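Local coordinates for alpha-L-arabinosidase (Xanthomonas axonopodis pv. citri, PDB 6D25), which probably removes alpha-L-arabinofuranosyl side chains from arabinoxylans by hydrolysis, including those on internally di-substituted units, as a trimeric GH51 arabinofuranosidase, at residues H440-L445 / I514-L519; Y214-F219 / E250-E255; G326-P331 / N376-M381. All blocks are in the same frame, centred on the assembly; numbering follows the deposited sequence.

Contact 1 (H440-L445 / I514-L519); sequences HVYIAL and IVMLKL
His440 and Lys518 meet where strand 441-447 begins and strand 513-519 ends: Lys518 CE sits over the centre of the imidazole, 3.6 Å from the ring centroid of His440 and 12° off its normal, a CH-pi contact. At its edge the same ring is pinned in plane, His440 ND1 donating to Leu519 O at 3.0 Å. That carbonyl also accepts a hydrogen bond from a water, which itself accepts one from Val441 N, so two bonds grip it. Lys518 reaches the ring because CG stands anti to the backbone N (chi1 173°) and the chain runs straight on beyond it, alongside Tyr442 and pointing the same way; Lys518 CD passes Tyr442 OH at 3.6 Å. The phenol oxygen itself is bonded to Asp438, whose carboxylate also takes His440 N. Farther along this face Met516, bent at chi2 and chi3, curls back until its CE meets Ala444 CB at 3.6 Å.

Beneath these side chains runs a regular ladder. Ile443 and Leu517 form a hydrogen-bonded pair, Ile443 N to Leu517 O at 2.9 Å and Leu517 N to Ile443 O at 2.8 Å, while Leu445 pairs with Val515 in the same way. Ile443, Leu445, Val515 and Leu517 share the other face, where strand 504-509 packs against Leu445, Val515 and Leu517 within the C-terminal beta-sandwich. The face with Ala444 instead touches Tyr401 and Tyr404 of a loop and Asp357 of helix 346-361, joining the sandwich to the catalytic barrel. Strands 424-435 and 468-473 flank the pair.

The ND1 bond keeps a proton on that nitrogen, and the ammonium of Lys518, its NZ 4.3 Å from His440 NE2, would probably discourage a second one on NE2.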
ATOM      1  N   HIS A 440      16.548  -2.894  49.137  1.00 26.14           N
ATOM      2  CA  HIS A 440      16.757  -4.286  49.560  1.00 26.70           C
ATOM      3  C   HIS A 440      17.130  -5.162  48.356  1.00 24.77           C
ATOM      4  O   HIS A 440      16.702  -4.913  47.199  1.00 23.25           O
ATOM      5  CB  HIS A 440      15.492  -4.835  50.250  1.00 28.67           C
ATOM      6  CG  HIS A 440      15.201  -4.174  51.553  1.00 32.20           C
ATOM      7  ND1 HIS A 440      15.744  -4.628  52.754  1.00 35.54           N
ATOM      8  CD2 HIS A 440      14.484  -3.070  51.854  1.00 34.25           C
ATOM      9  CE1 HIS A 440      15.368  -3.826  53.741  1.00 36.79           C
ATOM     10  NE2 HIS A 440      14.574  -2.866  53.215  1.00 36.02           N
ATOM     11  N   VAL A 441      17.887  -6.202  48.657  1.00 23.84           N
ATOM     12  CA  VAL A 441      18.200  -7.226  47.676  1.00 23.01           C
ATOM     13  C   VAL A 441      17.107  -8.306  47.724  1.00 22.31           C
ATOM     14  O   VAL A 441      16.711  -8.736  48.813  1.00 21.62           O
ATOM     15  CB  VAL A 441      19.592  -7.833  47.901  1.00 23.40           C
ATOM     16  CG1 VAL A 441      19.830  -9.078  47.067  1.00 23.09           C
ATOM     17  CG2 VAL A 441      20.663  -6.785  47.675  1.00 24.24           C
ATOM     18  N   TYR A 442      16.642  -8.721  46.546  1.00 21.59           N
ATOM     19  CA  TYR A 442      15.661  -9.778  46.400  1.00 21.37           C
ATOM     20  C   TYR A 442      16.232 -10.901  45.532  1.00 21.34           C
ATOM     21  O   TYR A 442      16.957 -10.635  44.559  1.00 20.22           O
ATOM     22  CB  TYR A 442      14.377  -9.266  45.756  1.00 21.15           C
ATOM     23  CG  TYR A 442      13.574  -8.311  46.605  1.00 21.54           C
ATOM     24  CD1 TYR A 442      13.966  -6.979  46.740  1.00 22.89           C
ATOM     25  CD2 TYR A 442      12.460  -8.726  47.290  1.00 21.47           C
ATOM     26  CE1 TYR A 442      13.229  -6.090  47.514  1.00 23.23           C
ATOM     27  CE2 TYR A 442      11.725  -7.865  48.079  1.00 22.05           C
ATOM     28  CZ  TYR A 442      12.111  -6.544  48.200  1.00 23.26           C
ATOM     29  OH  TYR A 442      11.385  -5.689  48.982  1.00 23.21           O
ATOM     30  N   ILE A 443      15.918 -12.150  45.923  1.00 20.80           N
ATOM     31  CA  ILE A 443      16.370 -13.338  45.201  1.00 20.89           C
ATOM     32  C   ILE A 443      15.149 -14.202  44.916  1.00 20.13           C
ATOM     33  O   ILE A 443      14.441 -14.559  45.871  1.00 19.38           O
ATOM     34  CB  ILE A 443      17.375 -14.191  45.989  1.00 22.33           C
ATOM     35  CG1 ILE A 443      18.542 -13.381  46.546  1.00 23.40           C
ATOM     36  CG2 ILE A 443      17.797 -15.396  45.128  1.00 22.85           C
ATOM     37  CD1 ILE A 443      19.346 -14.156  47.579  1.00 24.17           C
ATOM     38  N   ALA A 444      14.924 -14.489  43.622  1.00 19.29           N
ATOM     39  CA  ALA A 444      13.876 -15.387  43.185  1.00 18.79           C
ATOM     40  C   ALA A 444      14.504 -16.749  42.889  1.00 18.93           C
ATOM     41  O   ALA A 444      15.546 -16.804  42.222  1.00 17.76           O
ATOM     42  CB  ALA A 444      13.198 -14.825  41.978  1.00 18.41           C
ATOM     43  N   LEU A 445      13.868 -17.821  43.374  1.00 18.83           N
ATOM     44  CA  LEU A 445      14.287 -19.175  43.032  1.00 19.34           C
ATOM     45  C   LEU A 445      13.039 -20.003  42.676  1.00 19.73           C
ATOM     46  O   LEU A 445      12.003 -19.911  43.380  1.00 20.41           O
ATOM     47  CB  LEU A 445      14.994 -19.816  44.233  1.00 19.93           C
ATOM     48  CG  LEU A 445      16.321 -19.184  44.660  1.00 20.71           C
ATOM     49  CD1 LEU A 445      16.747 -19.753  46.003  1.00 21.34           C
ATOM     50  CD2 LEU A 445      17.426 -19.407  43.612  1.00 21.11           C
ATOM     51  N   ILE A 514       8.022 -21.651  43.774  1.00 18.10           N
ATOM     52  CA  ILE A 514       8.670 -20.406  43.547  1.00 18.25           C
ATOM     53  C   ILE A 514       8.815 -19.679  44.881  1.00 18.24           C
ATOM     54  O   ILE A 514       7.829 -19.527  45.580  1.00 18.05           O
ATOM     55  CB  ILE A 514       7.851 -19.533  42.578  1.00 17.90           C
ATOM     56  CG1 ILE A 514       7.588 -20.243  41.250  1.00 18.51           C
ATOM     57  CG2 ILE A 514       8.511 -18.172  42.341  1.00 17.45           C
ATOM     58  CD1 ILE A 514       6.387 -19.673  40.521  1.00 18.53           C
ATOM     59  N   VAL A 515      10.003 -19.197  45.203  1.00 18.21           N
ATOM     60  CA  VAL A 515      10.151 -18.330  46.384  1.00 18.58           C
ATOM     61  C   VAL A 515      10.749 -16.988  45.934  1.00 18.26           C
ATOM     62  O   VAL A 515      11.518 -16.912  44.970  1.00 17.00           O
ATOM     63  CB  VAL A 515      10.999 -18.969  47.489  1.00 19.97           C
ATOM     64  CG1 VAL A 515      10.411 -20.301  47.945  1.00 20.47           C
ATOM     65  CG2 VAL A 515      12.453 -19.165  47.059  1.00 20.88           C
ATOM     66  N   MET A 516      10.337 -15.940  46.631  1.00 18.38           N
ATOM     67  CA  MET A 516      10.904 -14.617  46.504  1.00 18.70           C
ATOM     68  C   MET A 516      11.414 -14.211  47.890  1.00 19.53           C
ATOM     69  O   MET A 516      10.635 -14.143  48.830  1.00 19.82           O
ATOM     70  CB  MET A 516       9.899 -13.604  45.962  1.00 18.28           C
ATOM     71  CG  MET A 516      10.470 -12.220  45.768  1.00 18.82           C
ATOM     72  SD  MET A 516      11.781 -12.132  44.524  1.00 19.43           S
ATOM     73  CE  MET A 516      10.801 -12.317  43.042  1.00 19.37           C
ATOM     74  N   LEU A 517      12.721 -14.038  48.004  1.00 20.00           N
ATOM     75  CA  LEU A 517      13.420 -13.758  49.259  1.00 21.71           C
ATOM     76  C   LEU A 517      13.864 -12.300  49.304  1.00 22.38           C
ATOM     77  O   LEU A 517      14.299 -11.769  48.291  1.00 22.16           O
ATOM     78  CB  LEU A 517      14.660 -14.638  49.367  1.00 22.14           C
ATOM     79  CG  LEU A 517      14.407 -16.133  49.197  1.00 22.59           C
ATOM     80  CD1 LEU A 517      15.704 -16.907  49.349  1.00 23.32           C
ATOM     81  CD2 LEU A 517      13.381 -16.619  50.208  1.00 23.02           C
ATOM     82  N   LYS A 518      13.684 -11.686  50.457  1.00 24.02           N
ATOM     83  CA  LYS A 518      14.097 -10.323  50.696  1.00 25.29           C
ATOM     84  C   LYS A 518      15.180 -10.328  51.772  1.00 26.78           C
ATOM     85  O   LYS A 518      14.944 -10.849  52.899  1.00 25.75           O
ATOM     86  CB  LYS A 518      12.889  -9.510  51.159  1.00 26.71           C
ATOM     87  CG  LYS A 518      13.187  -8.085  51.608  1.00 28.65           C
ATOM     88  CD  LYS A 518      11.940  -7.390  52.055  1.00 30.80           C
ATOM     89  CE  LYS A 518      12.197  -5.959  52.446  1.00 34.41           C
ATOM     90  NZ  LYS A 518      11.015  -5.278  53.019  1.00 37.12           N
ATOM     91  N   LEU A 519      16.360  -9.844  51.427  1.00 28.21           N
ATOM     92  CA  LEU A 519      17.458  -9.737  52.387  1.00 33.00           C
ATOM     93  C   LEU A 519      17.342  -8.417  53.152  1.00 39.35           C
ATOM     94  O   LEU A 519      17.038  -7.376  52.573  1.00 40.26           O
ATOM     95  CB  LEU A 519      18.807  -9.840  51.665  1.00 31.94           C
ATOM     96  CG  LEU A 519      18.994 -11.102  50.838  1.00 31.84           C
ATOM     97  CD1 LEU A 519      20.389 -11.233  50.264  1.00 32.51           C
ATOM     98  CD2 LEU A 519      18.730 -12.306  51.707  1.00 32.67           C
TER
HETATM   99  O   HOH W   1      19.147  -6.123  51.317  1.00 33.04           O

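Contact 2 (Y214-F219 / E250-E255); sequences YAADVF and EVMMRE
Met252 reaches across to Ala216; Met252 CA and Ala216 CA lie 5.5 Å apart, the closest CA pair of the two segments. Its CB leaves helix 250-255 at a slant to the neighbouring helix rather than straight at it; CG lies anti to the carbonyl carbon (chi1 -72°), and bends at chi2 and chi3 fold the thioether over toward the partner. The sulfur then rests against the small residue, Met252 SD to Ala216 CA at 3.7 Å, with Ala216 CB at nearly the same range. Beyond it the methyl touches both Ala216 and the ring of Phe219, one turn on, Met252 CE lying obliquely 4.1 Å from Phe219 CD2.

Ala216 CB also touches Glu255 CB at 3.9 Å, so the methyl is lodged between two side chains one turn apart. Only the aliphatic base of Glu255 serves here; its carboxylate turns to the preceding arginine, taking Arg254 NE on the anti side of OE2 at 2.9 Å in a nearly straight salt bridge (167°). Its OE1 makes a long, weak ion pair with Arg220. The interface is thus apolar, built on an alanine that lets the backbones approach.

The segment axes pass 9.3 Å apart at -39°. Helices 212-224 and 246-256 follow strands 196-199 and 235-238, so they are successive helices on the outside of the (beta/alpha)8 barrel. The Phe219 side chain also packs on Pro239. The far side of 214-219 faces the trimer interface: Tyr214 OH hydrogen-bonds Arg221 of the second subunit, and Asp217 forms a salt bridge with Arg211 of the third.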
ATOM      1  N   TYR A 214       9.231  -6.819   2.381  1.00 17.33           N
ATOM      2  CA  TYR A 214       8.067  -5.969   2.131  1.00 17.01           C
ATOM      3  C   TYR A 214       7.645  -5.269   3.419  1.00 16.08           C
ATOM      4  O   TYR A 214       7.389  -4.060   3.426  1.00 16.49           O
ATOM      5  CB  TYR A 214       6.922  -6.806   1.526  1.00 16.92           C
ATOM      6  CG  TYR A 214       5.664  -6.043   1.213  1.00 16.89           C
ATOM      7  CD1 TYR A 214       5.688  -4.913   0.402  1.00 17.67           C
ATOM      8  CD2 TYR A 214       4.450  -6.461   1.690  1.00 17.05           C
ATOM      9  CE1 TYR A 214       4.529  -4.191   0.120  1.00 17.74           C
ATOM     10  CE2 TYR A 214       3.274  -5.788   1.388  1.00 17.75           C
ATOM     11  CZ  TYR A 214       3.310  -4.642   0.596  1.00 17.96           C
ATOM     12  OH  TYR A 214       2.157  -3.993   0.271  1.00 19.31           O
ATOM     13  N   ALA A 215       7.608  -5.997   4.518  1.00 15.32           N
ATOM     14  CA  ALA A 215       7.243  -5.434   5.806  1.00 14.87           C
ATOM     15  C   ALA A 215       8.185  -4.285   6.197  1.00 14.72           C
ATOM     16  O   ALA A 215       7.730  -3.351   6.836  1.00 13.94           O
ATOM     17  CB  ALA A 215       7.250  -6.499   6.877  1.00 14.66           C
ATOM     18  N   ALA A 216       9.473  -4.398   5.871  1.00 15.14           N
ATOM     19  CA  ALA A 216      10.422  -3.347   6.246  1.00 15.59           C
ATOM     20  C   ALA A 216      10.072  -2.055   5.481  1.00 15.81           C
ATOM     21  O   ALA A 216      10.081  -0.952   6.073  1.00 15.60           O
ATOM     22  CB  ALA A 216      11.840  -3.788   5.964  1.00 16.29           C
ATOM     23  N   ASP A 217       9.721  -2.186   4.195  1.00 16.19           N
ATOM     24  CA  ASP A 217       9.303  -1.029   3.374  1.00 16.25           C
ATOM     25  C   ASP A 217       8.023  -0.425   3.929  1.00 15.78           C
ATOM     26  O   ASP A 217       7.889   0.811   4.082  1.00 15.26           O
ATOM     27  CB  ASP A 217       9.147  -1.418   1.904  1.00 17.08           C
ATOM     28  CG  ASP A 217      10.458  -1.660   1.184  1.00 18.29           C
ATOM     29  OD1 ASP A 217      11.471  -0.994   1.529  1.00 19.19           O
ATOM     30  OD2 ASP A 217      10.468  -2.489   0.242  1.00 19.78           O
ATOM     31  N   VAL A 218       7.063  -1.282   4.262  1.00 15.88           N
ATOM     32  CA  VAL A 218       5.793  -0.817   4.789  1.00 16.03           C
ATOM     33  C   VAL A 218       5.995  -0.114   6.153  1.00 15.61           C
ATOM     34  O   VAL A 218       5.437   0.958   6.401  1.00 15.13           O
ATOM     35  CB  VAL A 218       4.802  -1.988   4.892  1.00 16.85           C
ATOM     36  CG1 VAL A 218       3.545  -1.598   5.635  1.00 17.42           C
ATOM     37  CG2 VAL A 218       4.433  -2.504   3.515  1.00 17.33           C
ATOM     38  N   PHE A 219       6.779  -0.715   7.031  1.00 14.78           N
ATOM     39  CA  PHE A 219       7.082  -0.116   8.332  1.00 14.71           C
ATOM     40  C   PHE A 219       7.727   1.269   8.133  1.00 14.75           C
ATOM     41  O   PHE A 219       7.292   2.240   8.753  1.00 14.56           O
ATOM     42  CB  PHE A 219       7.982  -1.017   9.198  1.00 14.37           C
ATOM     43  CG  PHE A 219       8.501  -0.276  10.402  1.00 14.37           C
ATOM     44  CD1 PHE A 219       7.671   0.065  11.452  1.00 14.24           C
ATOM     45  CD2 PHE A 219       9.798   0.200  10.411  1.00 15.00           C
ATOM     46  CE1 PHE A 219       8.139   0.836  12.507  1.00 14.38           C
ATOM     47  CE2 PHE A 219      10.279   0.958  11.474  1.00 14.87           C
ATOM     48  CZ  PHE A 219       9.428   1.299  12.498  1.00 14.75           C
ATOM     49  N   GLU A 250      17.136  -9.869  11.035  1.00 17.87           N
ATOM     50  CA  GLU A 250      18.238  -9.410  10.223  1.00 19.64           C
ATOM     51  C   GLU A 250      17.754  -8.306   9.254  1.00 19.13           C
ATOM     52  O   GLU A 250      18.388  -7.244   9.141  1.00 18.13           O
ATOM     53  CB  GLU A 250      18.841 -10.595   9.470  1.00 22.29           C
ATOM     54  CG  GLU A 250      19.852 -10.207   8.433  1.00 25.71           C
ATOM     55  CD  GLU A 250      21.223  -9.895   8.980  1.00 30.02           C
ATOM     56  OE1 GLU A 250      21.578 -10.417  10.048  1.00 33.10           O
ATOM     57  OE2 GLU A 250      21.950  -9.133   8.291  1.00 35.07           O
ATOM     58  N   VAL A 251      16.673  -8.568   8.513  1.00 18.29           N
ATOM     59  CA  VAL A 251      16.250  -7.610   7.503  1.00 18.59           C
ATOM     60  C   VAL A 251      15.636  -6.387   8.170  1.00 17.90           C
ATOM     61  O   VAL A 251      15.913  -5.272   7.731  1.00 17.25           O
ATOM     62  CB  VAL A 251      15.296  -8.257   6.479  1.00 18.58           C
ATOM     63  CG1 VAL A 251      14.720  -7.224   5.529  1.00 18.73           C
ATOM     64  CG2 VAL A 251      16.029  -9.350   5.718  1.00 19.22           C
ATOM     65  N   MET A 252      14.784  -6.555   9.169  1.00 18.03           N
ATOM     66  CA  MET A 252      14.158  -5.383   9.767  1.00 18.93           C
ATOM     67  C   MET A 252      15.252  -4.466  10.340  1.00 18.63           C
ATOM     68  O   MET A 252      15.155  -3.233  10.206  1.00 18.14           O
ATOM     69  CB  MET A 252      13.196  -5.714  10.910  1.00 20.42           C
ATOM     70  CG  MET A 252      11.936  -6.337  10.477  1.00 22.70           C
ATOM     71  SD  MET A 252      10.842  -5.284   9.417  1.00 28.42           S
ATOM     72  CE  MET A 252      10.923  -3.739  10.283  1.00 22.63           C
ATOM     73  N   MET A 253      16.262  -5.041  10.995  1.00 18.09           N
ATOM     74  CA  MET A 253      17.305  -4.203  11.593  1.00 18.87           C
ATOM     75  C   MET A 253      18.182  -3.587  10.491  1.00 19.20           C
ATOM     76  O   MET A 253      18.480  -2.386  10.542  1.00 18.86           O
ATOM     77  CB  MET A 253      18.159  -5.023  12.590  1.00 18.95           C
ATOM     78  CG  MET A 253      17.421  -5.416  13.828  1.00 18.12           C
ATOM     79  SD  MET A 253      16.750  -4.051  14.790  1.00 18.80           S
ATOM     80  CE  MET A 253      18.276  -3.405  15.471  1.00 19.14           C
ATOM     81  N   ARG A 254      18.594  -4.394   9.513  1.00 19.37           N
ATOM     82  CA  ARG A 254      19.431  -3.903   8.423  1.00 20.54           C
ATOM     83  C   ARG A 254      18.718  -2.728   7.721  1.00 19.98           C
ATOM     84  O   ARG A 254      19.334  -1.732   7.384  1.00 19.18           O
ATOM     85  CB  ARG A 254      19.706  -4.980   7.371  1.00 22.03           C
ATOM     86  CG  ARG A 254      20.581  -4.568   6.198  1.00 23.93           C
ATOM     87  CD  ARG A 254      20.686  -5.758   5.216  1.00 27.08           C
ATOM     88  NE  ARG A 254      19.456  -5.921   4.423  1.00 28.43           N
ATOM     89  CZ  ARG A 254      18.941  -7.077   4.005  1.00 29.73           C
ATOM     90  NH1 ARG A 254      19.538  -8.231   4.262  1.00 28.68           N
ATOM     91  NH2 ARG A 254      17.836  -7.069   3.272  1.00 30.58           N
ATOM     92  N   GLU A 255      17.426  -2.871   7.466  1.00 19.00           N
ATOM     93  CA  GLU A 255      16.712  -1.951   6.612  1.00 20.21           C
ATOM     94  C   GLU A 255      16.107  -0.789   7.402  1.00 19.56           C
ATOM     95  O   GLU A 255      15.876   0.263   6.805  1.00 19.87           O
ATOM     96  CB  GLU A 255      15.582  -2.621   5.813  1.00 20.98           C
ATOM     97  CG  GLU A 255      16.069  -3.619   4.813  1.00 22.51           C
ATOM     98  CD  GLU A 255      17.037  -3.036   3.770  1.00 24.27           C
ATOM     99  OE1 GLU A 255      16.844  -1.923   3.338  1.00 26.05           O
ATOM    100  OE2 GLU A 255      17.953  -3.735   3.371  1.00 24.93           O
TER

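Contact 3 (G326-P331 / N376-M381); sequences GTWYAP and NVLQAM
Leu378 sets one methyl over the face of the indole of Trp328: its CD2 stands 3.5 Å from the centroid of the five-membered ring of Trp328, 9° off the normal, in a CH-pi contact. CG, anti to the carbonyl carbon, brings CD2 toward the indole, and only CD2 reaches over the five-membered ring. Tyr268 and Trp274 meet the same tryptophan edge-to-face, and a glycerol, probably from the crystallisation liquor, lies about 4 Å from the Leu378 side chain.

Gln379 follows as the centre of an inverse gamma turn, its flanks joined by a weak bond from Ala380 N to Leu378 O. Its chain is extended, CG anti to the backbone N (chi1 -169°), which carries the amide to the other loop. There Gln379 OE1 accepts Thr327 N at 2.8 Å, the donor tilted 20° from the carbonyl plane, and lies 3.2 Å from Gly326 CA. Thr394 receives the amide NE2, so both ends of the group are bonded and its flip is settled. Thr327 OG1 is bonded instead to Asp348.

Both loops leave the C-terminal ends of parallel strands of the (beta/alpha)8 barrel, the end where such barrels generally carry their active sites. The first leaves strand 319-325, the second follows strand 366-371, the next in the barrel. Gln379 touches Val351 of helix 346-361 and Ile371 of strand 366-371.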
ATOM      1  N   GLY A 326       3.893 -16.371  26.820  1.00 14.61           N
ATOM      2  CA  GLY A 326       3.021 -17.131  27.716  1.00 14.98           C
ATOM      3  C   GLY A 326       2.541 -18.429  27.117  1.00 15.25           C
ATOM      4  O   GLY A 326       2.893 -18.785  26.007  1.00 15.23           O
ATOM      5  N   THR A 327       1.739 -19.157  27.896  1.00 16.02           N
ATOM      6  CA  THR A 327       1.283 -20.465  27.513  1.00 16.48           C
ATOM      7  C   THR A 327       0.043 -20.365  26.626  1.00 16.50           C
ATOM      8  O   THR A 327      -0.793 -19.512  26.792  1.00 15.91           O
ATOM      9  CB  THR A 327       0.997 -21.329  28.746  1.00 17.00           C
ATOM     10  OG1 THR A 327       0.078 -20.654  29.617  1.00 16.71           O
ATOM     11  CG2 THR A 327       2.267 -21.648  29.487  1.00 16.62           C
ATOM     12  N   TRP A 328      -0.060 -21.332  25.725  1.00 16.44           N
ATOM     13  CA  TRP A 328      -1.239 -21.507  24.881  1.00 16.80           C
ATOM     14  C   TRP A 328      -1.627 -22.988  24.896  1.00 17.10           C
ATOM     15  O   TRP A 328      -0.876 -23.824  24.407  1.00 16.99           O
ATOM     16  CB  TRP A 328      -0.944 -21.003  23.465  1.00 17.00           C
ATOM     17  CG  TRP A 328      -2.150 -20.741  22.615  1.00 17.25           C
ATOM     18  CD1 TRP A 328      -3.355 -21.389  22.637  1.00 16.98           C
ATOM     19  CD2 TRP A 328      -2.238 -19.771  21.554  1.00 16.97           C
ATOM     20  NE1 TRP A 328      -4.190 -20.871  21.691  1.00 17.08           N
ATOM     21  CE2 TRP A 328      -3.534 -19.879  20.999  1.00 17.48           C
ATOM     22  CE3 TRP A 328      -1.355 -18.835  21.023  1.00 17.46           C
ATOM     23  CZ2 TRP A 328      -3.963 -19.088  19.936  1.00 17.08           C
ATOM     24  CZ3 TRP A 328      -1.788 -18.022  19.991  1.00 17.63           C
ATOM     25  CH2 TRP A 328      -3.079 -18.149  19.462  1.00 17.91           C
ATOM     26  N   TYR A 329      -2.805 -23.260  25.471  1.00 17.34           N
ATOM     27  CA  TYR A 329      -3.343 -24.603  25.653  1.00 18.16           C
ATOM     28  C   TYR A 329      -4.572 -24.835  24.753  1.00 18.16           C
ATOM     29  O   TYR A 329      -5.037 -23.933  24.107  1.00 17.25           O
ATOM     30  CB  TYR A 329      -3.754 -24.791  27.123  1.00 18.46           C
ATOM     31  CG  TYR A 329      -2.636 -24.615  28.128  1.00 18.69           C
ATOM     32  CD1 TYR A 329      -1.494 -25.412  28.069  1.00 19.75           C
ATOM     33  CD2 TYR A 329      -2.737 -23.706  29.166  1.00 18.43           C
ATOM     34  CE1 TYR A 329      -0.468 -25.271  28.996  1.00 20.24           C
ATOM     35  CE2 TYR A 329      -1.735 -23.575  30.117  1.00 18.42           C
ATOM     36  CZ  TYR A 329      -0.588 -24.352  30.027  1.00 19.22           C
ATOM     37  OH  TYR A 329       0.414 -24.247  30.964  1.00 19.81           O
ATOM     38  N   ALA A 330      -5.109 -26.050  24.778  1.00 18.73           N
ATOM     39  CA  ALA A 330      -6.442 -26.308  24.244  1.00 20.26           C
ATOM     40  C   ALA A 330      -7.439 -25.397  24.967  1.00 21.03           C
ATOM     41  O   ALA A 330      -7.300 -25.129  26.169  1.00 22.10           O
ATOM     42  CB  ALA A 330      -6.846 -27.763  24.415  1.00 20.83           C
ATOM     43  N   PRO A 331      -8.474 -24.982  24.267  1.00 21.56           N
ATOM     44  CA  PRO A 331      -9.573 -24.270  24.938  1.00 22.10           C
ATOM     45  C   PRO A 331     -10.284 -25.188  25.946  1.00 22.64           C
ATOM     46  O   PRO A 331     -10.344 -26.402  25.735  1.00 22.23           O
ATOM     47  CB  PRO A 331     -10.509 -23.884  23.790  1.00 22.23           C
ATOM     48  CG  PRO A 331     -10.293 -24.989  22.766  1.00 23.28           C
ATOM     49  CD  PRO A 331      -8.828 -25.355  22.874  1.00 21.99           C
ATOM     50  N   ASN A 376      -9.177 -13.212  31.179  1.00 15.82           N
ATOM     51  CA  ASN A 376     -10.069 -14.199  30.515  1.00 15.98           C
ATOM     52  C   ASN A 376      -9.466 -14.834  29.251  1.00 16.17           C
ATOM     53  O   ASN A 376     -10.179 -15.618  28.606  1.00 16.46           O
ATOM     54  CB  ASN A 376     -11.424 -13.574  30.175  1.00 16.23           C
ATOM     55  CG  ASN A 376     -12.271 -13.373  31.409  1.00 16.34           C
ATOM     56  OD1 ASN A 376     -12.132 -14.167  32.357  1.00 16.78           O
ATOM     57  ND2 ASN A 376     -13.138 -12.366  31.389  1.00 15.49           N
ATOM     58  N   VAL A 377      -8.238 -14.503  28.868  1.00 15.66           N
ATOM     59  CA  VAL A 377      -7.699 -14.907  27.550  1.00 15.18           C
ATOM     60  C   VAL A 377      -6.263 -15.396  27.767  1.00 14.90           C
ATOM     61  O   VAL A 377      -5.444 -14.705  28.407  1.00 14.81           O
ATOM     62  CB  VAL A 377      -7.705 -13.714  26.579  1.00 15.33           C
ATOM     63  CG1 VAL A 377      -6.956 -14.012  25.301  1.00 15.22           C
ATOM     64  CG2 VAL A 377      -9.131 -13.265  26.276  1.00 15.84           C
ATOM     65  N   LEU A 378      -5.982 -16.569  27.216  1.00 14.47           N
ATOM     66  CA  LEU A 378      -4.665 -17.189  27.287  1.00 14.48           C
ATOM     67  C   LEU A 378      -4.154 -17.188  28.738  1.00 14.22           C
ATOM     68  O   LEU A 378      -4.914 -17.602  29.572  1.00 14.01           O
ATOM     69  CB  LEU A 378      -3.739 -16.512  26.268  1.00 14.35           C
ATOM     70  CG  LEU A 378      -4.056 -16.861  24.810  1.00 14.80           C
ATOM     71  CD1 LEU A 378      -3.247 -16.020  23.845  1.00 14.93           C
ATOM     72  CD2 LEU A 378      -3.833 -18.334  24.518  1.00 15.51           C
ATOM     73  N   GLN A 379      -2.912 -16.772  29.016  1.00 14.40           N
ATOM     74  CA  GLN A 379      -2.304 -16.948  30.354  1.00 15.33           C
ATOM     75  C   GLN A 379      -2.675 -15.747  31.226  1.00 16.67           C
ATOM     76  O   GLN A 379      -1.804 -14.943  31.587  1.00 17.91           O
ATOM     77  CB  GLN A 379      -0.786 -17.123  30.275  1.00 15.36           C
ATOM     78  CG  GLN A 379      -0.198 -17.578  31.609  1.00 16.03           C
ATOM     79  CD  GLN A 379       1.286 -17.885  31.593  1.00 16.29           C
ATOM     80  OE1 GLN A 379       1.882 -18.062  30.519  1.00 16.71           O
ATOM     81  NE2 GLN A 379       1.880 -17.985  32.777  1.00 15.24           N
ATOM     82  N   ALA A 380      -3.957 -15.655  31.596  1.00 16.46           N
ATOM     83  CA  ALA A 380      -4.518 -14.440  32.144  1.00 16.08           C
ATOM     84  C   ALA A 380      -4.090 -14.154  33.589  1.00 16.66           C
ATOM     85  O   ALA A 380      -3.738 -15.058  34.361  1.00 16.99           O
ATOM     86  CB  ALA A 380      -6.012 -14.543  32.070  1.00 16.21           C
ATOM     87  N   MET A 381      -4.161 -12.860  33.965  1.00 15.66           N
ATOM     88  CA  MET A 381      -4.016 -12.464  35.353  1.00 16.32           C
ATOM     89  C   MET A 381      -5.273 -12.826  36.149  1.00 15.92           C
ATOM     90  O   MET A 381      -5.213 -13.158  37.334  1.00 15.73           O
ATOM     91  CB  MET A 381      -3.825 -10.947  35.499  1.00 17.13           C
ATOM     92  CG  MET A 381      -2.617 -10.359  34.841  1.00 17.90           C
ATOM     93  SD  MET A 381      -1.049 -11.205  35.239  1.00 19.31           S
ATOM     94  CE  MET A 381      -0.896 -12.257  33.831  1.00 18.57           C
TER

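From the N terminus the three contacts close one after another, none nested in or crossing another. Contact 2 comes first, joining two successive outer helices of the barrel, separated in sequence by strand 235-238, beside the trimer interface. Contact 3 follows, bringing together the loops after strands 319-325 and 366-371, with helix 346-361 between them in sequence. Contact 1 closes last, pairing strand 441-447 with the C-terminal strand 513-519 after a helix-free excursion of strands and loops. Contacts 1 and 2 lie on opposite sides of the chain's centre, their own centres 41 Å apart. Helix 346-361 packs against both contact 1 and contact 3, linking the sandwich to the last barrel loops.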